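Local coordinates for protein phosphonopyruvate hydrolase (Variovorax sp., PDB 2HJP) that hydrolyses the phosphorus-carbon bond of 3-phosphonopyruvate to give pyruvate and phosphate, using a divalent metal ion such as magnesium, manganese or cobalt, at residues A[43-48]-A[236-241]; A[80-85]-A[107-112]; A[133-138]-A[176-181]; A[210-215]-A[232-237]. All coordinates share one frame; numbering follows the deposited sequence.

Contact 1. Residues A[43-48]-A[236-241]; sequences GFELSA and NHAIRA. With PPR (phosphonopyruvate), chain G.
F44 and E45, in the substrate-binding turn that starts helix 43-49, pack on the first turn of helix 237-256. Over these segments the helix axes run 30° apart and come within 9.5 Å. The only clear hydrogen bond across the contact runs from I239 N to E45 OE2, 2.7 Å and nearly straight at 165°. The N-H comes from above the carboxylate plane. E45 leaves its helix with CG beside the backbone N, and a bend at chi2 swings the carboxylate over the amide end of the second helix. There the helix dipole would be expected to suit its negative charge. OE1 is taken by H23 ND1, so both oxygens of this buried group have partners. Cut back to an alanine, E45 would probably leave I239 N without its acceptor and H23 without its mate, and open a gap beside I239. I239 slides past E45 in the opposite direction, with its CB 3.5 Å from E45 CD. Its CG1 reaches A48 CB at 4.1 Å. F44 CD2 lies 3.6 Å from N236 CB; the ring and the N236 amide have planes 55° apart. The amide is steadied from the helix that follows it, since R240 NH1 donates to N236 OD1 at 2.9 Å. On the pocket side, F44 N donates to the substrate carboxylate oxygen O2' at 2.8 Å. Both helices follow barrel strands, 38-41 and 229-234. On the far side L46 packs on helix 60-71, while Q276 and V269 of the second subunit pack on F44 and N236.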
# COMPACT_ATOMS: atom_id res chain seq x y z
N GLY A 43 2.46 -15.45 9.56
CA GLY A 43 1.15 -14.99 9.08
C GLY A 43 0.13 -14.96 10.25
O GLY A 43 -0.77 -14.14 10.29
N PHE A 44 0.30 -15.84 11.24
CA PHE A 44 -0.60 -15.89 12.36
C PHE A 44 -0.42 -14.58 13.17
O PHE A 44 -1.41 -13.89 13.56
CB PHE A 44 -0.25 -17.11 13.26
CG PHE A 44 -1.10 -17.17 14.52
CD1 PHE A 44 -2.38 -17.68 14.47
CD2 PHE A 44 -0.63 -16.63 15.71
CE1 PHE A 44 -3.22 -17.65 15.63
CE2 PHE A 44 -1.42 -16.60 16.84
CZ PHE A 44 -2.75 -17.12 16.78
N GLU A 45 0.84 -14.26 13.45
CA GLU A 45 1.11 -13.02 14.20
C GLU A 45 0.65 -11.76 13.47
O GLU A 45 0.05 -10.90 14.09
CB GLU A 45 2.58 -12.85 14.51
CG GLU A 45 3.04 -13.78 15.66
CD GLU A 45 3.87 -13.04 16.70
OE1 GLU A 45 4.23 -11.86 16.41
OE2 GLU A 45 4.16 -13.63 17.76
N LEU A 46 0.93 -11.64 12.16
CA LEU A 46 0.51 -10.42 11.51
C LEU A 46 -1.04 -10.37 11.43
O LEU A 46 -1.64 -9.33 11.69
CB LEU A 46 1.12 -10.34 10.11
CG LEU A 46 0.86 -9.06 9.38
CD1 LEU A 46 1.41 -7.89 10.16
CD2 LEU A 46 1.48 -9.15 8.02
N SER A 47 -1.70 -11.48 11.09
CA SER A 47 -3.17 -11.42 11.05
C SER A 47 -3.71 -11.15 12.47
O SER A 47 -4.67 -10.44 12.65
CB SER A 47 -3.78 -12.73 10.44
OG SER A 47 -3.37 -13.78 11.28
N ALA A 48 -3.10 -11.73 13.50
CA ALA A 48 -3.60 -11.50 14.86
C ALA A 48 -3.48 -10.00 15.18
O ALA A 48 -4.38 -9.39 15.79
CB ALA A 48 -2.82 -12.35 15.89
N ASN A 236 4.54 -17.86 17.77
CA ASN A 236 3.64 -16.73 18.05
C ASN A 236 3.78 -16.13 19.46
O ASN A 236 2.84 -15.53 19.98
CB ASN A 236 2.16 -17.22 17.84
CG ASN A 236 1.80 -18.49 18.70
OD1 ASN A 236 2.42 -18.74 19.71
ND2 ASN A 236 0.78 -19.27 18.24
N HIS A 237 4.97 -16.22 20.03
CA HIS A 237 5.21 -15.79 21.38
C HIS A 237 5.33 -14.26 21.51
O HIS A 237 5.06 -13.70 22.60
CB HIS A 237 6.45 -16.51 21.91
CG HIS A 237 6.34 -18.00 21.84
ND1 HIS A 237 6.57 -18.71 20.66
CD2 HIS A 237 5.81 -18.90 22.72
CE1 HIS A 237 6.16 -19.96 20.82
NE2 HIS A 237 5.71 -20.11 22.06
N ALA A 238 5.67 -13.58 20.43
CA ALA A 238 5.74 -12.11 20.54
C ALA A 238 4.30 -11.55 20.62
O ALA A 238 3.99 -10.71 21.49
CB ALA A 238 6.42 -11.51 19.32
N ILE A 239 3.41 -12.01 19.75
CA ILE A 239 2.07 -11.37 19.83
C ILE A 239 1.38 -11.74 21.19
O ILE A 239 0.63 -10.95 21.80
CB ILE A 239 1.16 -11.77 18.57
CG1 ILE A 239 -0.07 -10.87 18.50
CG2 ILE A 239 0.75 -13.21 18.63
CD1 ILE A 239 0.21 -9.43 18.07
N ARG A 240 1.70 -12.93 21.67
CA ARG A 240 1.10 -13.40 22.90
C ARG A 240 1.63 -12.58 24.04
O ARG A 240 0.84 -12.09 24.84
CB ARG A 240 1.31 -14.92 23.11
CG ARG A 240 0.30 -15.73 22.30
CD ARG A 240 0.85 -17.19 22.04
NE ARG A 240 0.71 -18.02 23.26
CZ ARG A 240 1.39 -19.14 23.45
NH1 ARG A 240 2.26 -19.58 22.48
NH2 ARG A 240 1.25 -19.74 24.63
N ALA A 241 2.95 -12.37 24.07
CA ALA A 241 3.52 -11.55 25.13
C ALA A 241 2.93 -10.10 25.09
O ALA A 241 2.65 -9.48 26.15
CB ALA A 241 5.09 -11.48 25.00
C1 PPR G . 2.46 -18.97 11.63
O1 PPR G . 3.17 -18.56 12.64
O2' PPR G . 1.78 -18.25 10.94
C2 PPR G . 2.56 -20.44 11.36
C3 PPR G . 2.74 -21.45 12.25
O2 PPR G . 2.44 -20.73 10.06
P PPR G . 1.07 -21.92 12.92
O1P PPR G . 0.30 -22.45 11.68
O2P PPR G . 0.47 -20.63 13.54
O3P PPR G . 1.35 -23.01 13.86

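Contact 2. Residues A[80-85]-A[107-112]; sequences ADIDTG and IVMEDK. With MG (magnesium ion), chain C; PPR (phosphonopyruvate), chain G.
I107 meets A80 and I82 where strand 106-110 runs parallel to strand 78-81. Its CG2 touches I82 CG2 at 3.8 Å. V108 carries the sheet pairing: its N donates to A80 O and its O accepts from I82 N, both bonds 2.9 Å. M109 lies against the turn that follows. A chi1 of -176° stretches its chain away from its own N and lays CG and SD along G85, where a side chain would clash with the sulfur. E110 N continues the pairing beyond the end of strand 78-81 by donating to D83 O. With chi1 near 62°, E110 CG comes 3.4 Å from D83 O and beside T84 CG2; the bend at chi2 then turns OE2 to the metal site. K112 O touches T84 CG2. The magnesium ion is bound by D81 OD2 at 2.1 Å, by O2' and O2 of phosphonopyruvate and by three waters. One of these waters lies 2.8 Å from E110 OE2 and equally near D81 OD1. D81 OD1 also accepts from D83 N in an Asx turn, and D83 OD2 accepts from a second metal water at 2.8 Å. With a leucine in place of E110, the shared metal water is likely to lose one of its acceptors and shift more freely. D81 thus makes the sole direct protein bond to magnesium, while D83 and E110 reach it through waters, consistent with a second-shell role in positioning them.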
# COMPACT_ATOMS: atom_id res chain seq x y z
N ALA A 80 10.12 -15.84 5.71
CA ALA A 80 8.75 -15.39 5.52
C ALA A 80 7.73 -16.53 5.32
O ALA A 80 7.97 -17.46 4.53
CB ALA A 80 8.69 -14.42 4.31
N ASP A 81 6.58 -16.42 6.00
CA ASP A 81 5.47 -17.35 5.88
C ASP A 81 4.61 -16.96 4.63
O ASP A 81 4.02 -15.88 4.61
CB ASP A 81 4.61 -17.23 7.15
CG ASP A 81 3.43 -18.18 7.17
OD1 ASP A 81 3.18 -18.94 6.20
OD2 ASP A 81 2.72 -18.15 8.21
N ILE A 82 4.55 -17.79 3.59
CA ILE A 82 3.70 -17.42 2.44
C ILE A 82 2.49 -18.32 2.32
O ILE A 82 1.93 -18.54 1.23
CB ILE A 82 4.52 -17.36 1.10
CG1 ILE A 82 5.13 -18.73 0.77
CG2 ILE A 82 5.63 -16.31 1.26
CD1 ILE A 82 5.66 -18.87 -0.65
N ASP A 83 2.06 -18.84 3.47
CA ASP A 83 0.87 -19.68 3.56
C ASP A 83 0.88 -20.77 2.50
O ASP A 83 1.80 -21.60 2.53
CB ASP A 83 -0.40 -18.82 3.44
CG ASP A 83 -0.68 -17.95 4.72
OD1 ASP A 83 -1.82 -17.39 4.77
OD2 ASP A 83 0.19 -17.78 5.65
N THR A 84 -0.12 -20.80 1.59
CA THR A 84 -0.11 -21.81 0.56
C THR A 84 0.40 -21.28 -0.77
O THR A 84 0.11 -21.85 -1.81
CB THR A 84 -1.51 -22.44 0.30
OG1 THR A 84 -2.42 -21.43 -0.13
CG2 THR A 84 -2.02 -23.10 1.50
N GLY A 85 1.14 -20.18 -0.74
CA GLY A 85 1.67 -19.61 -1.97
C GLY A 85 0.73 -18.63 -2.64
O GLY A 85 0.98 -18.17 -3.77
N ILE A 107 11.24 -18.72 2.42
CA ILE A 107 9.79 -18.71 2.46
C ILE A 107 9.46 -20.12 2.91
O ILE A 107 10.24 -21.05 2.74
CB ILE A 107 9.11 -18.40 1.11
CG1 ILE A 107 9.67 -19.24 -0.06
CG2 ILE A 107 9.34 -16.93 0.84
CD1 ILE A 107 9.20 -20.68 -0.10
N VAL A 108 8.33 -20.23 3.60
CA VAL A 108 7.73 -21.48 4.09
C VAL A 108 6.35 -21.49 3.38
O VAL A 108 5.56 -20.56 3.51
CB VAL A 108 7.53 -21.49 5.61
CG1 VAL A 108 6.69 -22.80 6.07
CG2 VAL A 108 8.88 -21.49 6.28
N MET A 109 6.07 -22.58 2.67
CA MET A 109 4.83 -22.77 1.93
C MET A 109 4.29 -24.17 2.33
O MET A 109 5.03 -25.14 2.33
CB MET A 109 5.10 -22.71 0.41
CG MET A 109 3.86 -22.80 -0.39
SD MET A 109 4.10 -22.52 -2.14
CE MET A 109 5.49 -23.62 -2.52
N GLU A 110 3.03 -24.24 2.73
CA GLU A 110 2.40 -25.51 3.18
C GLU A 110 1.54 -26.17 2.13
O GLU A 110 1.05 -25.52 1.18
CB GLU A 110 1.55 -25.23 4.44
CG GLU A 110 0.40 -24.25 4.11
CD GLU A 110 0.09 -23.30 5.29
OE1 GLU A 110 -1.08 -22.96 5.47
OE2 GLU A 110 1.03 -22.92 6.04
N ASP A 111 1.31 -27.47 2.30
CA ASP A 111 0.54 -28.20 1.28
C ASP A 111 -0.99 -28.30 1.52
O ASP A 111 -1.65 -29.22 1.01
CB ASP A 111 1.14 -29.59 1.04
CG ASP A 111 1.27 -30.41 2.33
OD1 ASP A 111 0.82 -29.95 3.40
OD2 ASP A 111 1.84 -31.52 2.27
N LYS A 112 -1.53 -27.37 2.29
CA LYS A 112 -2.97 -27.36 2.53
C LYS A 112 -3.61 -26.91 1.18
O LYS A 112 -2.98 -26.21 0.38
CB LYS A 112 -3.34 -26.35 3.62
CG LYS A 112 -2.70 -26.66 4.94
CD LYS A 112 -3.48 -26.17 6.20
CE LYS A 112 -3.73 -24.70 6.25
NZ LYS A 112 -4.59 -24.36 7.44
MG MG C . 1.22 -19.25 9.14
C1 PPR G . 2.46 -18.97 11.63
O1 PPR G . 3.17 -18.56 12.64
O2' PPR G . 1.78 -18.25 10.94
C2 PPR G . 2.56 -20.44 11.36
C3 PPR G . 2.74 -21.45 12.25
O2 PPR G . 2.44 -20.73 10.06
P PPR G . 1.07 -21.92 12.92
O1P PPR G . 0.30 -22.45 11.68
O2P PPR G . 0.47 -20.63 13.54
O3P PPR G . 1.35 -23.01 13.86
O HOH W 1 1.16 -20.44 7.38
O HOH W 2 3.66 -22.10 5.18
O HOH W 3 -0.21 -17.87 8.38
O HOH W 4 -0.47 -20.21 9.94

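Contact 3. Residues A[133-138]-A[176-181]; sequences EFQGKI and EEAGAD
Apolar contact between A178 and the helix carrying Q135 and I138 makes up most of this interface. A178 points at helix 131-144, and its CB settles 3.4 Å from Q135 O and 3.8 Å from Q135 CB. This methyl fits against the helix surface between Q135 and I138. I138 supplies the other half through one branch. Its CG2 is anti to the backbone N, with CG1 on the backbone N side (chi1 -74°), and that directs CG2 at the chain leaving the second helix. CG2 lies 3.9 Å from A178 CB, 3.5 Å from A180 N and 4.2 Å from A180 CB. Polar contact is slight, and no clear hydrogen bond crosses the two segments. The long side chains of Q135 and E177 cross obliquely at the solvent side, amide and carboxylate planes 61° apart. The backbone turns sharply here. Helix 165-177 ends in a Schellman motif, with G179 at a phi of 121° and its N donating to E176 O at 3.0 Å. A CB at G179 would jam against the carbonyl O of A178. The turn leads the chain over I138 and into barrel strand 182-185. The contact therefore joins two neighbouring outer helices of the barrel, 131-144 and 165-177. Beneath them, I138 and A180 both rest on A154 of strand 151-156, and I138 also touches M109 of strand 106-110.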
# COMPACT_ATOMS: atom_id res chain seq x y z
N GLU A 133 0.92 -31.98 -7.36
CA GLU A 133 0.61 -30.54 -7.50
C GLU A 133 1.56 -29.76 -6.58
O GLU A 133 2.12 -28.74 -7.01
CB GLU A 133 -0.85 -30.17 -7.14
CG GLU A 133 -0.98 -28.62 -7.16
CD GLU A 133 -2.41 -28.03 -6.83
OE1 GLU A 133 -3.33 -28.81 -6.47
OE2 GLU A 133 -2.57 -26.77 -6.95
N PHE A 134 1.78 -30.23 -5.33
CA PHE A 134 2.67 -29.45 -4.47
C PHE A 134 4.12 -29.48 -4.96
O PHE A 134 4.87 -28.49 -4.84
CB PHE A 134 2.62 -29.87 -3.02
CG PHE A 134 3.11 -28.77 -2.09
CD1 PHE A 134 2.34 -27.57 -1.92
CD2 PHE A 134 4.29 -28.94 -1.36
CE1 PHE A 134 2.77 -26.55 -1.04
CE2 PHE A 134 4.73 -27.93 -0.46
CZ PHE A 134 3.98 -26.73 -0.30
N GLN A 135 4.51 -30.62 -5.51
CA GLN A 135 5.84 -30.74 -6.09
C GLN A 135 5.97 -29.68 -7.14
O GLN A 135 7.03 -29.06 -7.21
CB GLN A 135 6.06 -32.12 -6.71
CG GLN A 135 6.35 -33.23 -5.66
CD GLN A 135 6.73 -34.54 -6.36
OE1 GLN A 135 7.83 -35.11 -6.17
NE2 GLN A 135 5.82 -35.01 -7.19
N GLY A 136 4.91 -29.46 -7.94
CA GLY A 136 4.98 -28.39 -8.96
C GLY A 136 5.18 -26.99 -8.33
O GLY A 136 5.91 -26.11 -8.83
N LYS A 137 4.47 -26.74 -7.23
CA LYS A 137 4.60 -25.46 -6.53
C LYS A 137 6.01 -25.20 -5.95
O LYS A 137 6.56 -24.10 -6.03
CB LYS A 137 3.51 -25.42 -5.45
CG LYS A 137 2.11 -25.26 -6.10
CD LYS A 137 1.00 -25.46 -5.09
CE LYS A 137 0.89 -24.24 -4.18
NZ LYS A 137 -0.45 -24.16 -3.45
N ILE A 138 6.59 -26.21 -5.37
CA ILE A 138 7.93 -26.08 -4.82
C ILE A 138 8.93 -25.89 -5.97
O ILE A 138 9.82 -25.05 -5.88
CB ILE A 138 8.28 -27.40 -4.06
CG1 ILE A 138 7.48 -27.41 -2.75
CG2 ILE A 138 9.80 -27.53 -3.80
CD1 ILE A 138 7.80 -26.31 -1.71
N GLU A 176 11.21 -32.72 -1.07
CA GLU A 176 12.67 -32.57 -1.13
C GLU A 176 13.12 -32.94 -2.56
O GLU A 176 13.99 -32.34 -3.12
CB GLU A 176 13.34 -33.52 -0.14
CG GLU A 176 14.83 -33.66 -0.34
CD GLU A 176 15.48 -34.49 0.75
OE1 GLU A 176 14.82 -34.93 1.71
OE2 GLU A 176 16.68 -34.69 0.66
N GLU A 177 12.48 -33.94 -3.14
CA GLU A 177 12.82 -34.36 -4.52
C GLU A 177 12.46 -33.22 -5.48
O GLU A 177 13.13 -33.03 -6.44
CB GLU A 177 12.03 -35.61 -4.85
CG GLU A 177 12.04 -36.14 -6.27
CD GLU A 177 11.04 -37.32 -6.39
OE1 GLU A 177 10.10 -37.30 -7.26
OE2 GLU A 177 11.18 -38.27 -5.56
N ALA A 178 11.44 -32.41 -5.17
CA ALA A 178 11.06 -31.29 -6.06
C ALA A 178 11.97 -30.08 -5.83
O ALA A 178 11.85 -29.08 -6.51
CB ALA A 178 9.55 -30.88 -5.82
N GLY A 179 12.84 -30.14 -4.84
CA GLY A 179 13.68 -28.97 -4.61
C GLY A 179 13.61 -28.29 -3.26
O GLY A 179 14.40 -27.37 -3.01
N ALA A 180 12.74 -28.73 -2.36
CA ALA A 180 12.73 -28.08 -1.03
C ALA A 180 14.09 -28.17 -0.30
O ALA A 180 14.77 -29.21 -0.30
CB ALA A 180 11.61 -28.65 -0.17
N ASP A 181 14.53 -27.06 0.32
CA ASP A 181 15.81 -27.05 1.01
C ASP A 181 15.64 -27.55 2.40
O ASP A 181 16.65 -27.83 3.07
CB ASP A 181 16.36 -25.62 1.03
CG ASP A 181 16.68 -25.10 -0.39
OD1 ASP A 181 17.62 -25.65 -0.98
OD2 ASP A 181 15.97 -24.20 -0.92

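Contact 4. Residues A[210-215]-A[232-237]; sequences LVPTAY and VIYGNH
L210 and V232 form a parallel beta bridge between the last residue of strand 208-210 and strand 229-234, and the loop 211-215 then packs on the chain beyond the second strand. I233 N donates to L210 O at 2.7 Å, with an N-H...O angle of 163°. One residue on, V211 lies beside I233, the two side chains pointing the same way, and V211 CG2 reaches I233 CB at 4.0 Å. P212 turns the loop away from the strand. Its CD lies 3.6 Å from V232 CG2, the side chains crossing at about a right angle, and 3.3 Å from I233 O. The strands are the seventh and eighth of a closed parallel eight-stranded TIM barrel, and the loops at their C-terminal ends line the substrate pocket. G235 lies in that pocket and touches phosphonopyruvate. A side chain on G235 would clash with T213 OG1 and crowd V211 CG1. T213 is set against the start of helix 237-256. A chi1 of -56° sets its OG1 on the N side and leaves CG2 to face the N236 amide, 3.5 Å from N236 OD1, the atom already bonded to R240. A water ties the loop to the helix: it donates to T213 O at 2.8 Å and is hydrogen-bonded to H237 NE2 at 2.9 Å. Y234 starts away from the loop, but its ring comes back toward P212 CG, and its OH is hydrogen-bonded to E220. V269 of the second subunit packs on T213, and L266 of that subunit packs on H237.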
# COMPACT_ATOMS: atom_id res chain seq x y z
N LEU A 210 11.08 -27.45 13.01
CA LEU A 210 10.00 -27.64 13.99
C LEU A 210 9.44 -26.30 14.52
O LEU A 210 10.18 -25.29 14.68
CB LEU A 210 10.53 -28.44 15.22
CG LEU A 210 11.17 -29.82 14.96
CD1 LEU A 210 11.62 -30.54 16.23
CD2 LEU A 210 10.08 -30.67 14.24
N VAL A 211 8.15 -26.28 14.80
CA VAL A 211 7.48 -25.11 15.40
C VAL A 211 6.78 -25.76 16.60
O VAL A 211 5.62 -26.18 16.52
CB VAL A 211 6.42 -24.54 14.42
CG1 VAL A 211 5.77 -23.23 15.01
CG2 VAL A 211 7.07 -24.35 13.03
N PRO A 212 7.50 -25.89 17.72
CA PRO A 212 7.03 -26.52 18.96
C PRO A 212 6.02 -25.79 19.83
O PRO A 212 5.91 -26.11 20.99
CB PRO A 212 8.33 -26.75 19.73
CG PRO A 212 9.14 -25.50 19.38
CD PRO A 212 8.84 -25.28 17.90
N THR A 213 5.29 -24.84 19.23
CA THR A 213 4.31 -24.03 19.95
C THR A 213 3.34 -24.79 20.79
O THR A 213 3.11 -24.39 21.93
CB THR A 213 3.50 -23.17 18.96
OG1 THR A 213 4.42 -22.39 18.22
CG2 THR A 213 2.49 -22.25 19.69
N ALA A 214 2.79 -25.89 20.24
CA ALA A 214 1.80 -26.70 20.94
C ALA A 214 2.41 -27.69 21.93
O ALA A 214 1.73 -28.19 22.83
CB ALA A 214 0.94 -27.44 19.94
N TYR A 215 3.69 -27.99 21.77
CA TYR A 215 4.36 -28.95 22.65
C TYR A 215 5.61 -28.24 23.19
O TYR A 215 6.75 -28.65 22.90
CB TYR A 215 4.66 -30.27 21.84
CG TYR A 215 5.22 -30.13 20.39
CD1 TYR A 215 4.44 -29.70 19.31
CD2 TYR A 215 6.58 -30.39 20.14
CE1 TYR A 215 5.01 -29.49 18.01
CE2 TYR A 215 7.15 -30.21 18.91
CZ TYR A 215 6.38 -29.74 17.83
OH TYR A 215 7.08 -29.47 16.65
N VAL A 232 14.52 -24.29 14.68
CA VAL A 232 13.34 -24.33 15.51
C VAL A 232 12.70 -22.94 15.39
O VAL A 232 13.39 -21.90 15.41
CB VAL A 232 13.66 -24.61 16.95
CG1 VAL A 232 14.71 -23.73 17.41
CG2 VAL A 232 12.34 -24.46 17.80
N ILE A 233 11.38 -22.90 15.22
CA ILE A 233 10.71 -21.58 15.08
C ILE A 233 9.75 -21.36 16.28
O ILE A 233 8.96 -22.26 16.60
CB ILE A 233 9.84 -21.54 13.78
CG1 ILE A 233 10.78 -21.43 12.54
CG2 ILE A 233 8.82 -20.32 13.79
CD1 ILE A 233 11.17 -20.05 12.05
N TYR A 234 9.85 -20.18 16.92
CA TYR A 234 8.92 -19.80 18.01
C TYR A 234 7.83 -19.07 17.26
O TYR A 234 7.95 -17.92 16.81
CB TYR A 234 9.69 -19.00 19.02
CG TYR A 234 10.69 -19.94 19.69
CD1 TYR A 234 10.25 -21.02 20.44
CD2 TYR A 234 12.07 -19.75 19.54
CE1 TYR A 234 11.17 -21.91 21.04
CE2 TYR A 234 13.02 -20.63 20.13
CZ TYR A 234 12.53 -21.71 20.88
OH TYR A 234 13.42 -22.58 21.43
N GLY A 235 6.74 -19.79 17.10
CA GLY A 235 5.69 -19.32 16.22
C GLY A 235 4.86 -18.12 16.49
O GLY A 235 4.51 -17.41 15.52
N ASN A 236 4.54 -17.86 17.77
CA ASN A 236 3.64 -16.73 18.05
C ASN A 236 3.78 -16.13 19.46
O ASN A 236 2.84 -15.53 19.98
CB ASN A 236 2.16 -17.22 17.84
CG ASN A 236 1.80 -18.49 18.70
OD1 ASN A 236 2.42 -18.74 19.71
ND2 ASN A 236 0.78 -19.27 18.24
N HIS A 237 4.97 -16.22 20.03
CA HIS A 237 5.21 -15.79 21.38
C HIS A 237 5.33 -14.26 21.51
O HIS A 237 5.06 -13.70 22.60
CB HIS A 237 6.45 -16.51 21.91
CG HIS A 237 6.34 -18.00 21.84
ND1 HIS A 237 6.57 -18.71 20.66
CD2 HIS A 237 5.81 -18.90 22.72
CE1 HIS A 237 6.16 -19.96 20.82
NE2 HIS A 237 5.71 -20.11 22.06
O HOH W 5 3.76 -21.94 23.11

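In the fold
Contacts 1, 2 and 4 surround the phosphonopyruvate site at the C-terminal ends of the barrel strands, and contact 3 lies outside among the helices. Contacts 1 and 2 have centres about 16 Å apart and both reach the substrate; they meet where G43 N lies 3.0 Å from D81 OD2, a probable hydrogen bond. Contact 4 shares N236 and H237 with contact 1, their centres about 11 Å apart, and both touch the second subunit. Contact 3 sits about 12 Å from contact 2, centre to centre, joined by a probable hydrogen bond between K137 NZ and T84 O at 2.9 Å. Its centre is about 28 Å from that of contact 1.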